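Local coordinates for protein aspartate semialdehyde dehydrogenase (Francisella tularensis subsp. tularensis, PDB 4WOJ) that probably catalyses the NADPH-dependent reductive dephosphorylation of L-aspartyl-4-phosphate to L-aspartate semialdehyde, a step on the way to lysine, threonine and methionine, at residues G152-E156 and D157-W161. Residues are numbered along the deposited sequence; the frame is centred on the assembly and turned at random.
Sequences GLLKE and DLVEW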
ATOM      1  N   GLY B 152     -15.024 -10.952 -14.637  1.00 21.42           N
ATOM      2  CA  GLY B 152     -16.431 -11.259 -14.794  1.00 21.46           C
ATOM      3  C   GLY B 152     -17.248 -10.017 -15.066  1.00 23.18           C
ATOM      4  O   GLY B 152     -18.326 -10.111 -15.586  1.00 24.48           O
ATOM      5  N   LEU B 153     -16.728  -8.866 -14.683  1.00 26.22           N
ATOM      6  CA  LEU B 153     -17.282  -7.576 -15.076  1.00 28.64           C
ATOM      7  C   LEU B 153     -16.775  -7.125 -16.472  1.00 28.57           C
ATOM      8  O   LEU B 153     -17.525  -6.533 -17.264  1.00 26.95           O
ATOM      9  CB  LEU B 153     -16.967  -6.544 -13.993  1.00 30.94           C
ATOM     10  CG  LEU B 153     -17.573  -6.841 -12.608  1.00 30.72           C
ATOM     11  CD1 LEU B 153     -16.946  -5.980 -11.533  1.00 31.43           C
ATOM     12  CD2 LEU B 153     -19.069  -6.607 -12.592  1.00 30.77           C
ATOM     13  N   LEU B 154     -15.525  -7.444 -16.796  1.00 27.14           N
ATOM     14  CA  LEU B 154     -14.943  -6.975 -18.058  1.00 27.83           C
ATOM     15  C   LEU B 154     -15.540  -7.700 -19.256  1.00 30.44           C
ATOM     16  O   LEU B 154     -15.841  -7.088 -20.280  1.00 30.29           O
ATOM     17  CB  LEU B 154     -13.446  -7.135 -18.067  1.00 26.07           C
ATOM     18  CG  LEU B 154     -12.737  -6.380 -16.949  1.00 24.68           C
ATOM     19  CD1 LEU B 154     -11.401  -7.024 -16.634  1.00 23.35           C
ATOM     20  CD2 LEU B 154     -12.556  -4.926 -17.315  1.00 23.92           C
ATOM     21  N   LYS B 155     -15.752  -8.998 -19.106  1.00 31.85           N
ATOM     22  CA  LYS B 155     -16.374  -9.807 -20.146  1.00 32.20           C
ATOM     23  C   LYS B 155     -17.751  -9.257 -20.522  1.00 31.64           C
ATOM     24  O   LYS B 155     -18.122  -9.260 -21.670  1.00 32.74           O
ATOM     25  CB  LYS B 155     -16.559 -11.231 -19.658  1.00 35.08           C
ATOM     26  CG  LYS B 155     -15.287 -12.030 -19.470  1.00 38.99           C
ATOM     27  CD  LYS B 155     -15.621 -13.306 -18.696  1.00 43.33           C
ATOM     28  CE  LYS B 155     -14.490 -14.318 -18.750  1.00 51.17           C
ATOM     29  NZ  LYS B 155     -15.006 -15.684 -18.430  1.00 58.95           N
ATOM     30  N   GLU B 156     -18.519  -8.829 -19.540  1.00 30.91           N
ATOM     31  CA  GLU B 156     -19.821  -8.227 -19.826  1.00 34.34           C
ATOM     32  C   GLU B 156     -19.730  -6.759 -20.221  1.00 33.88           C
ATOM     33  O   GLU B 156     -20.730  -6.093 -20.281  1.00 39.13           O
ATOM     34  CB  GLU B 156     -20.733  -8.366 -18.633  1.00 35.60           C
ATOM     35  CG  GLU B 156     -20.938  -9.820 -18.248  1.00 38.85           C
ATOM     36  CD  GLU B 156     -22.199 -10.014 -17.483  1.00 40.75           C
ATOM     37  OE1 GLU B 156     -23.120  -9.161 -17.588  1.00 42.99           O
ATOM     38  OE2 GLU B 156     -22.246 -11.022 -16.788  1.00 39.24           O
ATOM     39  N   ASP B 157     -18.529  -6.274 -20.501  1.00 33.36           N
ATOM     40  CA  ASP B 157     -18.300  -4.876 -20.788  1.00 33.95           C
ATOM     41  C   ASP B 157     -19.029  -3.953 -19.817  1.00 34.54           C
ATOM     42  O   ASP B 157     -19.628  -2.947 -20.235  1.00 32.84           O
ATOM     43  CB  ASP B 157     -18.709  -4.547 -22.223  1.00 38.44           C
ATOM     44  CG  ASP B 157     -18.089  -3.257 -22.713  1.00 44.94           C
ATOM     45  OD1 ASP B 157     -17.015  -2.848 -22.181  1.00 47.49           O
ATOM     46  OD2 ASP B 157     -18.675  -2.639 -23.635  1.00 50.44           O
ATOM     47  N   LEU B 158     -18.972  -4.277 -18.523  1.00 31.62           N
ATOM     48  CA  LEU B 158     -19.659  -3.468 -17.498  1.00 29.65           C
ATOM     49  C   LEU B 158     -18.807  -2.375 -16.844  1.00 27.38           C
ATOM     50  O   LEU B 158     -19.321  -1.531 -16.123  1.00 25.21           O
ATOM     51  CB  LEU B 158     -20.272  -4.389 -16.442  1.00 30.58           C
ATOM     52  CG  LEU B 158     -21.486  -5.183 -16.959  1.00 30.78           C
ATOM     53  CD1 LEU B 158     -21.999  -6.135 -15.917  1.00 30.35           C
ATOM     54  CD2 LEU B 158     -22.633  -4.269 -17.387  1.00 31.28           C
ATOM     55  N   VAL B 159     -17.514  -2.342 -17.152  1.00 25.28           N
ATOM     56  CA  VAL B 159     -16.602  -1.433 -16.461  1.00 22.98           C
ATOM     57  C   VAL B 159     -16.347  -0.212 -17.333  1.00 24.95           C
ATOM     58  O   VAL B 159     -15.865  -0.363 -18.466  1.00 22.05           O
ATOM     59  CB  VAL B 159     -15.257  -2.128 -16.178  1.00 20.75           C
ATOM     60  CG1 VAL B 159     -14.256  -1.150 -15.602  1.00 20.45           C
ATOM     61  CG2 VAL B 159     -15.462  -3.322 -15.273  1.00 20.05           C
ATOM     62  N   GLU B 160     -16.631   0.971 -16.769  1.00 27.23           N
ATOM     63  CA  GLU B 160     -16.448   2.278 -17.426  1.00 28.58           C
ATOM     64  C   GLU B 160     -15.026   2.789 -17.199  1.00 29.37           C
ATOM     65  O   GLU B 160     -14.393   3.240 -18.135  1.00 28.98           O
ATOM     66  CB  GLU B 160     -17.446   3.318 -16.893  1.00 31.39           C
ATOM     67  CG  GLU B 160     -17.574   4.566 -17.777  1.00 35.15           C
ATOM     68  CD  GLU B 160     -18.710   5.497 -17.368  1.00 37.63           C
ATOM     69  OE1 GLU B 160     -19.885   5.071 -17.288  1.00 40.60           O
ATOM     70  OE2 GLU B 160     -18.441   6.687 -17.128  1.00 41.72           O
ATOM     71  N   TRP B 161     -14.558   2.748 -15.939  1.00 26.74           N
ATOM     72  CA  TRP B 161     -13.129   2.899 -15.610  1.00 25.83           C
ATOM     73  C   TRP B 161     -12.686   2.241 -14.300  1.00 24.92           C
ATOM     74  O   TRP B 161     -13.502   1.851 -13.504  1.00 21.50           O
ATOM     75  CB  TRP B 161     -12.663   4.348 -15.630  1.00 24.88           C
ATOM     76  CG  TRP B 161     -13.352   5.332 -14.748  1.00 25.33           C
ATOM     77  CD1 TRP B 161     -14.112   6.390 -15.181  1.00 22.17           C
ATOM     78  CD2 TRP B 161     -13.278   5.452 -13.307  1.00 24.06           C
ATOM     79  NE1 TRP B 161     -14.525   7.124 -14.123  1.00 24.09           N
ATOM     80  CE2 TRP B 161     -14.042   6.584 -12.957  1.00 22.66           C
ATOM     81  CE3 TRP B 161     -12.668   4.704 -12.287  1.00 22.83           C
ATOM     82  CZ2 TRP B 161     -14.225   6.994 -11.638  1.00 21.53           C
ATOM     83  CZ3 TRP B 161     -12.844   5.105 -10.962  1.00 22.09           C
ATOM     84  CH2 TRP B 161     -13.619   6.242 -10.649  1.00 24.54           C
TER
HETATM   85  O   HOH W   1     -14.860  -4.886 -20.509  1.00 22.28           O
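L153 and L158 are joined by the outer bond of a Schellman motif, a worked example of how a helix is ended and its chain sent into a strand. L158 N donates to L153 O at 3.0 Å, nearly straight at 167° and tilted slightly from the carbonyl plane. Inside it, D157 N reaches L154 O at 2.8 Å; this donor stands well above the carbonyl plane and closes a type I turn from L154 to D157. The positive phi characteristic of the C-prime position falls here on D157 (phi 45°).

The motif's own apolar pair, L153 CD2 and L158 CD1, approaches only loosely, at 4.5 Å. V159, next along the chain, makes the closer apolar contact: its CG2 rests against two helix leucines, 3.8 Å from L153 CB and 3.9 Å from L154 CD2. With CG1 anti to its backbone N (chi1 174°), CG2 is the methyl left to meet the helix. Alongside, E156 and L158 point the same way, and L158 CD1 lies 3.6 Å from E156 OE1, flanking the carboxylate with a methyl group.

Polar ends find partners beyond the turn: D157 OD1 forms a salt bridge with R285, K155 NZ bonds to G300 O, and E156 OE1 is paired weakly and at long range with K296.

In the dimerisation domain, this corner carries the chain from helix 151-154 into strand 159-167, which runs antiparallel to strand 275-284. V159 packs on V282 of that strand, a classic bulge sets E160 and W161 opposite K283, and helix 290-298 meets L153 and L158 through K296.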